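Local coordinates for acyl-CoA hydrolase (Bacillus halodurans, PDB 1VPM), which probably hydrolyses the thioester bond of long-chain fatty acyl-coenzyme A, releasing coenzyme A and the free fatty acid, at residues A[52-57]-A[102-107]; A[70-75]-A[121-126]; A[93-98]-A[136-141]. One frame throughout, in Å; residues are numbered along the deposited sequence. Where two conformers were deposited one is given.

Interaction 1: A[52-57]-A[102-107]; sequences EIAALT and VYVRVH
Ala-54, Ile-53 and Thr-57 of the helix meet Val-102 and Val-104 of the strand through methyl groups, in a wholly buried contact with no hydrogen bond between 52-57 and 102-107. Ala-54 directs its CB toward the strand, 3.9 Å from Val-102 CG1 and a little farther from Val-104 CG2. A residue this small suits the place because it lets the backbones come near, with the CA atoms of Ala-54 and Val-102 6.2 Å apart. Ile-53 works from the flank. Its CG2 branch lies 3.8 Å from Val-104 CG1 and 4.0 Å from Val-104 CG2, so one methyl meets both prongs of the valine fork. Two residues apart on the strand, the valines present their beta-branched side chains to the same side, which is the side the helix occupies. Thr-57 adds its CG2, 4.1 Å from Val-102 CG1.

The polar part stays within the helix. With chi1 at -58°, Thr-57 carries CG2 anti to its backbone N, facing Val-102, while OG1 turns back to donate to Ile-53 O at 2.8 Å. That carbonyl also accepts the helical bond from Thr-57 N, the two donors arriving from opposite faces of its plane. The buried hydroxyl is thus satisfied and the methyl left for the apolar contact.

Helix 43-62 is the central helix of a hotdog fold; its segment 52-57 runs at 139° to strand segment 102-107. Ile-53 also reaches Leu-88 of strand 85-95 and Thr-24 of strand 24-29, while Val-102 packs on Met-126 of strand 116-129, so the sheet closes round the helix.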
loop_
_atom_site.group_PDB
_atom_site.type_symbol
_atom_site.label_atom_id
_atom_site.label_comp_id
_atom_site.label_asym_id
_atom_site.label_seq_id
_atom_site.Cartn_x
_atom_site.Cartn_y
_atom_site.Cartn_z
ATOM N N GLU A 52 1.671 -15.487 3.734
ATOM C CA GLU A 52 0.310 -15.248 3.240
ATOM C C GLU A 52 -0.264 -16.535 2.717
ATOM O O GLU A 52 -1.421 -16.896 3.025
ATOM C CB GLU A 52 0.333 -14.174 2.132
ATOM C CG GLU A 52 -0.995 -13.697 1.682
ATOM C CD GLU A 52 -0.917 -12.662 0.555
ATOM O OE1 GLU A 52 0.026 -11.823 0.550
ATOM O OE2 GLU A 52 -1.804 -12.735 -0.308
ATOM N N ILE A 53 0.518 -17.237 1.904
ATOM C CA ILE A 53 0.003 -18.466 1.282
ATOM C C ILE A 53 -0.100 -19.542 2.369
ATOM O O ILE A 53 -1.004 -20.360 2.362
ATOM C CB ILE A 53 0.778 -18.896 0.041
ATOM C CG1 ILE A 53 -0.017 -19.936 -0.767
ATOM C CG2 ILE A 53 2.082 -19.371 0.311
ATOM C CD1 ILE A 53 0.493 -20.173 -2.129
ATOM N N ALA A 54 0.795 -19.540 3.328
ATOM C CA ALA A 54 0.700 -20.514 4.396
ATOM C C ALA A 54 -0.531 -20.352 5.258
ATOM O O ALA A 54 -1.116 -21.348 5.691
ATOM C CB ALA A 54 1.961 -20.508 5.235
ATOM N N ALA A 55 -0.879 -19.117 5.563
ATOM C CA ALA A 55 -2.082 -18.772 6.326
ATOM C C ALA A 55 -3.307 -19.244 5.568
ATOM O O ALA A 55 -4.203 -19.843 6.165
ATOM C CB ALA A 55 -2.162 -17.309 6.563
ATOM N N LEU A 56 -3.376 -18.955 4.261
ATOM C CA LEU A 56 -4.497 -19.421 3.461
ATOM C C LEU A 56 -4.640 -20.934 3.463
ATOM O O LEU A 56 -5.747 -21.472 3.657
ATOM C CB LEU A 56 -4.411 -18.873 2.020
ATOM C CG LEU A 56 -4.760 -17.406 1.774
ATOM C CD1 LEU A 56 -4.191 -16.966 0.456
ATOM C CD2 LEU A 56 -6.277 -17.201 1.814
ATOM N N THR A 57 -3.529 -21.595 3.256
ATOM C CA THR A 57 -3.463 -23.052 3.291
ATOM C C THR A 57 -3.980 -23.649 4.611
ATOM O O THR A 57 -4.805 -24.589 4.648
ATOM C CB THR A 57 -2.040 -23.476 2.977
ATOM O OG1 THR A 57 -1.682 -22.945 1.661
ATOM C CG2 THR A 57 -1.885 -24.989 2.997
ATOM N N VAL A 102 3.179 -26.532 7.249
ATOM C CA VAL A 102 2.877 -26.073 5.903
ATOM C C VAL A 102 4.191 -25.979 5.101
ATOM O O VAL A 102 5.178 -25.377 5.543
ATOM C CB VAL A 102 2.110 -24.745 5.887
ATOM C CG1 VAL A 102 1.870 -24.289 4.453
ATOM C CG2 VAL A 102 0.794 -24.866 6.648
ATOM N N TYR A 103 4.227 -26.689 3.995
ATOM C CA TYR A 103 5.323 -26.575 3.018
ATOM C C TYR A 103 4.939 -25.554 1.962
ATOM O O TYR A 103 3.821 -25.568 1.423
ATOM C CB TYR A 103 5.595 -27.961 2.392
ATOM C CG TYR A 103 6.450 -27.911 1.139
ATOM C CD1 TYR A 103 7.828 -27.814 1.215
ATOM C CD2 TYR A 103 5.856 -27.925 -0.137
ATOM C CE1 TYR A 103 8.613 -27.771 0.041
ATOM C CE2 TYR A 103 6.620 -27.910 -1.290
ATOM C CZ TYR A 103 7.972 -27.787 -1.217
ATOM O OH TYR A 103 8.665 -27.770 -2.396
ATOM N N VAL A 104 5.878 -24.668 1.649
ATOM C CA VAL A 104 5.722 -23.688 0.608
ATOM C C VAL A 104 6.911 -23.753 -0.347
ATOM O O VAL A 104 8.024 -23.694 0.072
ATOM C CB VAL A 104 5.566 -22.264 1.180
ATOM C CG1 VAL A 104 5.381 -21.256 0.071
ATOM C CG2 VAL A 104 4.358 -22.160 2.118
ATOM N N ARG A 105 6.615 -23.727 -1.654
ATOM C CA ARG A 105 7.637 -23.591 -2.710
ATOM C C ARG A 105 7.367 -22.320 -3.484
ATOM O O ARG A 105 6.203 -21.961 -3.795
ATOM C CB ARG A 105 7.711 -24.798 -3.620
ATOM C CG ARG A 105 6.423 -25.399 -4.122
ATOM C CD ARG A 105 6.741 -26.499 -5.175
ATOM N NE ARG A 105 5.621 -27.421 -5.324
ATOM C CZ ARG A 105 5.696 -28.729 -5.058
ATOM N NH1 ARG A 105 6.800 -29.292 -4.584
ATOM N NH2 ARG A 105 4.626 -29.481 -5.222
ATOM N N VAL A 106 8.452 -21.645 -3.832
ATOM C CA VAL A 106 8.391 -20.383 -4.571
ATOM C C VAL A 106 9.294 -20.497 -5.824
ATOM O O VAL A 106 10.450 -20.921 -5.756
ATOM C CB VAL A 106 8.874 -19.209 -3.703
ATOM C CG1 VAL A 106 8.776 -17.925 -4.494
ATOM C CG2 VAL A 106 8.133 -19.134 -2.360
ATOM N N HIS A 107 8.735 -20.140 -6.979
ATOM C CA HIS A 107 9.467 -20.066 -8.269
ATOM C C HIS A 107 9.306 -18.669 -8.826
ATOM O O HIS A 107 8.321 -17.977 -8.525
ATOM C CB HIS A 107 8.892 -21.030 -9.322
ATOM C CG HIS A 107 9.196 -22.466 -9.043
ATOM N ND1 HIS A 107 8.500 -23.203 -8.105
ATOM C CD2 HIS A 107 10.125 -23.289 -9.577
ATOM C CE1 HIS A 107 8.999 -24.432 -8.081
ATOM N NE2 HIS A 107 9.981 -24.513 -8.971
#

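Interaction 2: A[70-75]-A[121-126]. With COA (coenzyme A), chain D.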
loop_
_atom_site.group_PDB
_atom_site.type_symbol
_atom_site.label_atom_id
_atom_site.label_comp_id
_atom_site.label_asym_id
_atom_site.label_seq_id
_atom_site.Cartn_x
_atom_site.Cartn_y
_atom_site.Cartn_z
ATOM N N SER A 70 5.915 -20.377 13.881
ATOM C CA SER A 70 7.306 -20.339 13.409
ATOM C C SER A 70 7.433 -20.569 11.899
ATOM O O SER A 70 6.516 -21.018 11.214
ATOM C CB SER A 70 8.176 -21.337 14.202
ATOM O OG SER A 70 7.823 -22.633 13.850
ATOM N N ILE A 71 8.587 -20.176 11.376
ATOM C CA ILE A 71 9.065 -20.524 10.066
ATOM C C ILE A 71 10.478 -21.124 10.222
ATOM O O ILE A 71 11.258 -20.686 11.050
ATOM C CB ILE A 71 8.980 -19.280 9.076
ATOM C CG1 ILE A 71 9.359 -19.721 7.673
ATOM C CG2 ILE A 71 9.872 -18.138 9.522
ATOM C CD1 ILE A 71 9.085 -18.684 6.583
ATOM N N ASP A 72 10.772 -22.193 9.490
ATOM C CA ASP A 72 12.111 -22.759 9.508
ATOM C C ASP A 72 13.002 -21.841 8.665
ATOM O O ASP A 72 12.526 -20.888 8.020
ATOM C CB ASP A 72 12.093 -24.180 8.927
ATOM C CG ASP A 72 11.353 -25.152 9.799
ATOM O OD1 ASP A 72 10.890 -24.792 10.925
ATOM O OD2 ASP A 72 11.294 -26.321 9.329
ATOM N N SER A 73 14.281 -22.183 8.597
ATOM C CA SER A 73 15.201 -21.365 7.813
ATOM C C SER A 73 14.750 -21.277 6.340
ATOM O O SER A 73 14.098 -22.202 5.784
ATOM C CB SER A 73 16.627 -21.906 7.947
ATOM O OG SER A 73 16.718 -23.182 7.382
ATOM N N VAL A 74 15.064 -20.178 5.662
ATOM C CA VAL A 74 14.702 -19.954 4.256
ATOM C C VAL A 74 15.993 -19.551 3.527
ATOM O O VAL A 74 16.598 -18.532 3.860
ATOM C CB VAL A 74 13.693 -18.840 4.052
ATOM C CG1 VAL A 74 13.430 -18.658 2.585
ATOM C CG2 VAL A 74 12.389 -19.137 4.756
ATOM N N ASP A 75 16.452 -20.383 2.582
ATOM C CA ASP A 75 17.678 -20.115 1.829
ATOM C C ASP A 75 17.237 -19.721 0.432
ATOM O O ASP A 75 16.507 -20.457 -0.213
ATOM C CB ASP A 75 18.551 -21.345 1.790
ATOM C CG ASP A 75 19.156 -21.665 3.118
ATOM O OD1 ASP A 75 19.844 -20.795 3.690
ATOM O OD2 ASP A 75 18.955 -22.797 3.610
ATOM N N GLU A 121 12.233 -22.769 -0.881
ATOM C CA GLU A 121 11.269 -23.667 -0.249
ATOM C C GLU A 121 11.343 -23.471 1.243
ATOM O O GLU A 121 12.430 -23.222 1.792
ATOM C CB GLU A 121 11.621 -25.124 -0.564
ATOM C CG GLU A 121 11.618 -25.504 -2.018
ATOM C CD GLU A 121 12.102 -26.923 -2.247
ATOM O OE1 GLU A 121 13.323 -27.113 -2.088
ATOM O OE2 GLU A 121 11.282 -27.795 -2.603
ATOM N N SER A 122 10.243 -23.676 1.928
ATOM C CA SER A 122 10.250 -23.479 3.350
ATOM C C SER A 122 9.144 -24.311 4.018
ATOM O O SER A 122 8.245 -24.782 3.379
ATOM C CB SER A 122 10.143 -21.956 3.577
ATOM O OG SER A 122 8.965 -21.535 4.193
ATOM N N PHE A 123 9.332 -24.591 5.291
ATOM C CA PHE A 123 8.265 -25.111 6.168
ATOM C C PHE A 123 7.905 -24.093 7.246
ATOM O O PHE A 123 8.787 -23.390 7.774
ATOM C CB PHE A 123 8.726 -26.348 6.909
ATOM C CG PHE A 123 9.026 -27.521 6.022
ATOM C CD1 PHE A 123 7.983 -28.320 5.537
ATOM C CD2 PHE A 123 10.321 -27.887 5.751
ATOM C CE1 PHE A 123 8.258 -29.443 4.722
ATOM C CE2 PHE A 123 10.573 -28.969 4.955
ATOM C CZ PHE A 123 9.534 -29.752 4.443
ATOM N N LEU A 124 6.598 -23.928 7.475
ATOM C CA LEU A 124 6.107 -23.151 8.548
ATOM C C LEU A 124 5.248 -23.977 9.495
ATOM O O LEU A 124 4.726 -25.050 9.133
ATOM C CB LEU A 124 5.257 -22.018 8.003
ATOM C CG LEU A 124 5.930 -20.975 7.123
ATOM C CD1 LEU A 124 5.970 -21.458 5.688
ATOM C CD2 LEU A 124 5.192 -19.600 7.175
ATOM N N THR A 125 5.100 -23.472 10.697
ATOM C CA THR A 125 4.198 -24.091 11.664
ATOM C C THR A 125 3.083 -23.091 11.931
ATOM O O THR A 125 3.317 -21.992 12.511
ATOM C CB THR A 125 4.914 -24.478 12.956
ATOM O OG1 THR A 125 5.931 -25.472 12.701
ATOM C CG2 THR A 125 3.907 -25.090 13.935
HETATM N N MSE A 126 1.855 -23.502 11.586
HETATM C CA MSE A 126 0.676 -22.684 11.760
HETATM C C MSE A 126 -0.169 -23.299 12.860
HETATM O O MSE A 126 -0.248 -24.504 12.938
HETATM C CB MSE A 126 -0.142 -22.654 10.460
HETATM C CG MSE A 126 0.616 -22.272 9.193
HETATM SE SE MSE A 126 1.529 -20.476 9.388
HETATM C CE MSE A 126 -0.076 -19.476 9.511
HETATM N N1A COA D . 7.463 -23.674 16.395
HETATM C C2A COA D . 6.730 -24.764 16.022
HETATM N N3A COA D . 5.614 -25.141 16.789
HETATM C C4A COA D . 5.264 -24.412 17.888
HETATM C C5A COA D . 6.020 -23.296 18.284
HETATM C C6A COA D . 7.140 -22.921 17.536
HETATM N N6A COA D . 7.945 -21.947 17.997
HETATM N N7A COA D . 5.453 -22.789 19.423
HETATM C C8A COA D . 4.368 -23.550 19.740
HETATM N N9A COA D . 4.250 -24.550 18.807
HETATM C C1B COA D . 3.128 -25.458 18.672
HETATM C C2B COA D . 3.077 -26.404 19.851
HETATM O O2B COA D . 4.014 -27.437 19.699
HETATM C C3B COA D . 1.631 -26.866 19.791
HETATM O O3B COA D . 1.616 -28.001 18.943
HETATM P P3B COA D . 0.540 -29.177 19.032
HETATM O O7A COA D . 1.096 -30.242 19.888
HETATM O O8A COA D . 0.231 -29.783 17.723
HETATM O O9A COA D . -0.738 -28.560 19.522
HETATM C C4B COA D . 0.899 -25.634 19.239
HETATM O O4B COA D . 1.926 -24.742 18.802
HETATM C C5B COA D . 0.055 -24.887 20.275
HETATM O O5B COA D . 0.908 -24.519 21.358
HETATM P P1A COA D . 0.542 -24.765 22.935
HETATM O O1A COA D . 1.810 -25.142 23.673
HETATM O O2A COA D . -0.592 -25.756 23.100
HETATM O O3A COA D . -0.043 -23.361 23.472
HETATM P P2A COA D . 0.684 -21.914 23.485
HETATM O O4A COA D . 2.124 -22.069 23.952
HETATM O O5A COA D . -0.199 -21.008 24.328
HETATM O O6A COA D . 0.634 -21.363 21.956
HETATM C CBP COA D . 1.689 -20.146 20.189
HETATM C CCP COA D . 1.775 -21.361 21.112
HETATM C CDP COA D . 2.610 -20.350 18.981
HETATM C CEP COA D . 0.226 -20.059 19.705
HETATM C CAP COA D . 2.098 -18.871 20.982
HETATM O OAP COA D . 3.399 -18.903 21.558
HETATM C C9P COA D . 1.932 -17.644 20.107
HETATM O O9P COA D . 0.628 -17.122 19.996
HETATM N N8P COA D . 2.968 -17.097 19.452
HETATM C C7P COA D . 2.683 -15.930 18.640
HETATM C C6P COA D . 2.057 -16.320 17.297
HETATM C C5P COA D . 1.847 -15.095 16.431
HETATM O O5P COA D . 1.041 -14.222 16.815
HETATM N N4P COA D . 2.556 -15.001 15.302
HETATM C C3P COA D . 2.370 -13.904 14.389
HETATM C C2P COA D . 3.391 -12.767 14.438
HETATM S S1P COA D . 3.980 -12.090 16.049
HETATM O O HOH W 1 8.201 -23.969 11.408
HETATM O O HOH W 2 15.026 -22.849 2.307
HETATM O O HOH W 3 15.570 -23.213 -0.513
#
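Ile-71 and Leu-124 lie side by side and point the same way, Ile-71 CG1 3.7 Å from Leu-124 CG, as expected of a non-hydrogen-bonded antiparallel pair whose side chains share a face. These branched apolar residues suit the face turned to helix 43-62, where Leu-124 packs on Ile-50.

On the other face Ser-70 and Thr-125 form the neighbouring hydrogen-bonded pair, with Thr-125 N donating to Ser-70 O at 2.9 Å. Their short side chains leave room for the adenine of coenzyme A: Ser-70 OG stands 2.8 Å from N1A, and Thr-125 CG2 lies 3.3 Å from N3A. The threonine's chi1 of -63° puts this methyl anti to the backbone N and sets it off the adenine plane, near its N3A rim, while OG1 shares a water with Ser-70 OG and Asp-72 OD1.

Asp-72 crosses Phe-123 with carboxylate and ring planes 58° apart, bringing OD2 3.5 Å from Phe-123 CB. Its backbone N gives a nearly straight bond to Phe-123 O, and its carboxylate oxygens make salt bridges to Arg-162 and Arg-165. Without the carboxylate, as with an alanine in its place, both arginines would probably lose this anion and the shared water one of its acceptors, letting helix 146-166 sit less firmly against the strand.

Beyond a short break, Val-74 CG2 rests on Ser-122 CB at 3.8 Å. Strand 65-75 is the edge of the sheet within this chain, but Ser-70, Ile-71, Val-74 and Asp-75 pair antiparallel with a strand of the third subunit. A hotdog sheet continued across a subunit interface, with coenzyme A bound at the seam, is the resulting site.

Interaction 3: A[93-98]-A[136-141]. With COA (coenzyme A), chain D.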
loop_
_atom_site.group_PDB
_atom_site.type_symbol
_atom_site.label_atom_id
_atom_site.label_comp_id
_atom_site.label_asym_id
_atom_site.label_seq_id
_atom_site.Cartn_x
_atom_site.Cartn_y
_atom_site.Cartn_z
ATOM N N THR A 93 1.393 -30.567 5.238
ATOM C CA THR A 93 2.137 -31.793 5.063
ATOM C C THR A 93 1.963 -32.734 6.232
ATOM O O THR A 93 2.131 -33.932 6.061
ATOM C CB THR A 93 3.646 -31.530 4.961
ATOM O OG1 THR A 93 4.070 -30.685 6.015
ATOM C CG2 THR A 93 3.944 -30.866 3.687
ATOM N N HIS A 94 1.576 -32.206 7.387
ATOM C CA HIS A 94 1.506 -33.001 8.653
ATOM C C HIS A 94 0.864 -32.134 9.722
ATOM O O HIS A 94 0.903 -30.935 9.652
ATOM C CB HIS A 94 2.911 -33.432 9.138
ATOM C CG HIS A 94 2.927 -34.489 10.213
ATOM N ND1 HIS A 94 3.223 -34.208 11.532
ATOM C CD2 HIS A 94 2.805 -35.838 10.138
ATOM C CE1 HIS A 94 3.225 -35.330 12.231
ATOM N NE2 HIS A 94 2.972 -36.337 11.418
ATOM N N THR A 95 0.289 -32.760 10.733
ATOM C CA THR A 95 -0.383 -32.019 11.789
ATOM C C THR A 95 -0.030 -32.584 13.158
ATOM O O THR A 95 0.307 -33.751 13.283
ATOM C CB THR A 95 -1.929 -32.055 11.644
ATOM O OG1 THR A 95 -2.446 -33.377 11.885
ATOM C CG2 THR A 95 -2.382 -31.498 10.304
ATOM N N GLY A 96 -0.170 -31.747 14.162
ATOM C CA GLY A 96 -0.152 -32.178 15.573
ATOM C C GLY A 96 -1.566 -32.004 16.093
ATOM O O GLY A 96 -2.517 -32.156 15.346
ATOM N N ARG A 97 -1.711 -31.574 17.329
ATOM C CA ARG A 97 -3.018 -31.437 17.952
ATOM C C ARG A 97 -3.723 -30.193 17.460
ATOM O O ARG A 97 -4.865 -30.270 17.006
ATOM C CB ARG A 97 -2.874 -31.398 19.478
ATOM C CG ARG A 97 -4.183 -31.678 20.189
ATOM C CD ARG A 97 -4.020 -31.667 21.721
ATOM N NE ARG A 97 -3.864 -30.304 22.254
ATOM C CZ ARG A 97 -4.864 -29.454 22.507
ATOM N NH1 ARG A 97 -6.144 -29.783 22.288
ATOM N NH2 ARG A 97 -4.576 -28.247 22.990
ATOM N N THR A 98 -3.038 -29.053 17.557
ATOM C CA THR A 98 -3.558 -27.767 17.107
ATOM C C THR A 98 -2.697 -27.134 16.028
ATOM O O THR A 98 -3.031 -26.051 15.544
ATOM C CB THR A 98 -3.650 -26.779 18.287
ATOM O OG1 THR A 98 -2.339 -26.359 18.698
ATOM C CG2 THR A 98 -4.388 -27.432 19.446
ATOM N N LYS A 136 -6.698 -24.487 18.948
ATOM C CA LYS A 136 -7.896 -25.255 18.660
ATOM C C LYS A 136 -7.460 -26.520 17.891
ATOM O O LYS A 136 -6.601 -26.454 17.016
ATOM C CB LYS A 136 -8.808 -24.334 17.795
ATOM C CG LYS A 136 -9.895 -24.957 16.989
ATOM C CD LYS A 136 -10.574 -23.872 16.182
ATOM C CE LYS A 136 -11.843 -24.369 15.549
ATOM N NZ LYS A 136 -12.498 -23.237 14.821
ATOM N N PRO A 137 -8.070 -27.678 18.183
ATOM C CA PRO A 137 -7.749 -28.921 17.485
ATOM C C PRO A 137 -7.942 -28.844 15.988
ATOM O O PRO A 137 -8.888 -28.193 15.503
ATOM C CB PRO A 137 -8.742 -29.935 18.087
ATOM C CG PRO A 137 -9.118 -29.374 19.369
ATOM C CD PRO A 137 -9.092 -27.900 19.223
ATOM N N VAL A 138 -7.022 -29.470 15.259
ATOM C CA VAL A 138 -7.069 -29.518 13.796
ATOM C C VAL A 138 -7.231 -30.951 13.314
ATOM O O VAL A 138 -6.767 -31.909 13.971
ATOM C CB VAL A 138 -5.821 -28.874 13.132
ATOM C CG1 VAL A 138 -5.738 -27.424 13.593
ATOM C CG2 VAL A 138 -4.578 -29.661 13.441
ATOM N N PRO A 139 -7.892 -31.111 12.152
ATOM C CA PRO A 139 -7.973 -32.449 11.589
ATOM C C PRO A 139 -6.595 -32.935 11.080
ATOM O O PRO A 139 -5.667 -32.149 10.826
ATOM C CB PRO A 139 -8.977 -32.276 10.449
ATOM C CG PRO A 139 -9.004 -30.835 10.131
ATOM C CD PRO A 139 -8.493 -30.086 11.280
ATOM N N GLN A 140 -6.456 -34.231 10.937
ATOM C CA GLN A 140 -5.257 -34.759 10.278
ATOM C C GLN A 140 -5.295 -34.560 8.780
ATOM O O GLN A 140 -6.322 -34.269 8.209
ATOM C CB GLN A 140 -5.114 -36.227 10.588
ATOM C CG GLN A 140 -4.824 -36.492 12.014
ATOM C CD GLN A 140 -4.564 -37.974 12.273
ATOM O OE1 GLN A 140 -4.701 -38.820 11.379
ATOM N NE2 GLN A 140 -4.212 -38.291 13.512
ATOM N N VAL A 141 -4.142 -34.714 8.154
ATOM C CA VAL A 141 -3.991 -34.659 6.715
ATOM C C VAL A 141 -3.681 -36.077 6.180
ATOM O O VAL A 141 -3.078 -36.914 6.887
ATOM C CB VAL A 141 -2.903 -33.620 6.340
ATOM C CG1 VAL A 141 -1.497 -34.143 6.626
ATOM C CG2 VAL A 141 -3.072 -33.182 4.933
HETATM N N1A COA D . 7.463 -23.674 16.395
HETATM C C2A COA D . 6.730 -24.764 16.022
HETATM N N3A COA D . 5.614 -25.141 16.789
HETATM C C4A COA D . 5.264 -24.412 17.888
HETATM C C5A COA D . 6.020 -23.296 18.284
HETATM C C6A COA D . 7.140 -22.921 17.536
HETATM N N6A COA D . 7.945 -21.947 17.997
HETATM N N7A COA D . 5.453 -22.789 19.423
HETATM C C8A COA D . 4.368 -23.550 19.740
HETATM N N9A COA D . 4.250 -24.550 18.807
HETATM C C1B COA D . 3.128 -25.458 18.672
HETATM C C2B COA D . 3.077 -26.404 19.851
HETATM O O2B COA D . 4.014 -27.437 19.699
HETATM C C3B COA D . 1.631 -26.866 19.791
HETATM O O3B COA D . 1.616 -28.001 18.943
HETATM P P3B COA D . 0.540 -29.177 19.032
HETATM O O7A COA D . 1.096 -30.242 19.888
HETATM O O8A COA D . 0.231 -29.783 17.723
HETATM O O9A COA D . -0.738 -28.560 19.522
HETATM C C4B COA D . 0.899 -25.634 19.239
HETATM O O4B COA D . 1.926 -24.742 18.802
HETATM C C5B COA D . 0.055 -24.887 20.275
HETATM O O5B COA D . 0.908 -24.519 21.358
HETATM P P1A COA D . 0.542 -24.765 22.935
HETATM O O1A COA D . 1.810 -25.142 23.673
HETATM O O2A COA D . -0.592 -25.756 23.100
HETATM O O3A COA D . -0.043 -23.361 23.472
HETATM P P2A COA D . 0.684 -21.914 23.485
HETATM O O4A COA D . 2.124 -22.069 23.952
HETATM O O5A COA D . -0.199 -21.008 24.328
HETATM O O6A COA D . 0.634 -21.363 21.956
HETATM C CBP COA D . 1.689 -20.146 20.189
HETATM C CCP COA D . 1.775 -21.361 21.112
HETATM C CDP COA D . 2.610 -20.350 18.981
HETATM C CEP COA D . 0.226 -20.059 19.705
HETATM C CAP COA D . 2.098 -18.871 20.982
HETATM O OAP COA D . 3.399 -18.903 21.558
HETATM C C9P COA D . 1.932 -17.644 20.107
HETATM O O9P COA D . 0.628 -17.122 19.996
HETATM N N8P COA D . 2.968 -17.097 19.452
HETATM C C7P COA D . 2.683 -15.930 18.640
HETATM C C6P COA D . 2.057 -16.320 17.297
HETATM C C5P COA D . 1.847 -15.095 16.431
HETATM O O5P COA D . 1.041 -14.222 16.815
HETATM N N4P COA D . 2.556 -15.001 15.302
HETATM C C3P COA D . 2.370 -13.904 14.389
HETATM C C2P COA D . 3.391 -12.767 14.438
HETATM S S1P COA D . 3.980 -12.090 16.049
HETATM O O HOH W 4 -1.794 -35.240 9.945
HETATM O O HOH W 5 -4.323 -33.259 13.867
HETATM O O HOH W 6 -6.465 -32.554 16.619
#
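Arg-97 and Thr-98 rest against Lys-136, Pro-137 and Val-138 where strand 85-95 of the hotdog sheet turns into strand 99-109, and this turn holds the 3'-phosphate of coenzyme A. Thr-98 grips O9A twice, from OG1 at 2.8 Å and from its backbone N at 3.1 Å; chi1 of 71° sets OG1 between the backbone N and carbonyl carbon, where it reaches the phosphate. Arg-97 N adds a weak bond to O8A. Glycine suits position 96 because a CB there would collide with O8A.

Behind this shell, Val-138 N donates to Arg-97 O in the carbonyl plane (2.9 Å), and Pro-137 CA makes a CA-H...O contact with the same oxygen. The Arg-97 side chain bends at chi3, which lays its guanidinium over Thr-98 CG2 and alongside the Pro-137 ring. Val-138 wedges its methyls against the carbonyls of the turn, CG1 3.6 Å from Thr-98 O.

Farther out, Thr-95 CG2 touches Pro-139 O, a carbonyl that accepts from His-61 of helix 43-62. The Thr-95 hydroxyl completes the link: OG1 donates at 2.7 Å to a water that in turn donates to Gly-96 O and Val-138 O.

Interactions 1 and 2 adjoin on one sheet, centres about 9 Å apart, because strands 99-109 and 116-129 are neighbours: Val-102 O lies 2.8 Å from Leu-124 N, and Tyr-103 OH 2.6 Å from Glu-121 OE2. Interaction 3 lies at the end of strand 85-95 and touches interaction 1 where Thr-93 CG2 meets Tyr-103 CB at 3.6 Å. Interactions 2 and 3, with centres about 17 Å apart, hold the same coenzyme A, the former beside its adenine and the latter at its 3'-phosphate. Interaction 1 stays away from the ligand, the Val-102 side chain being about 11 Å from it, and joins the central helix to the sheet that carries both binding regions.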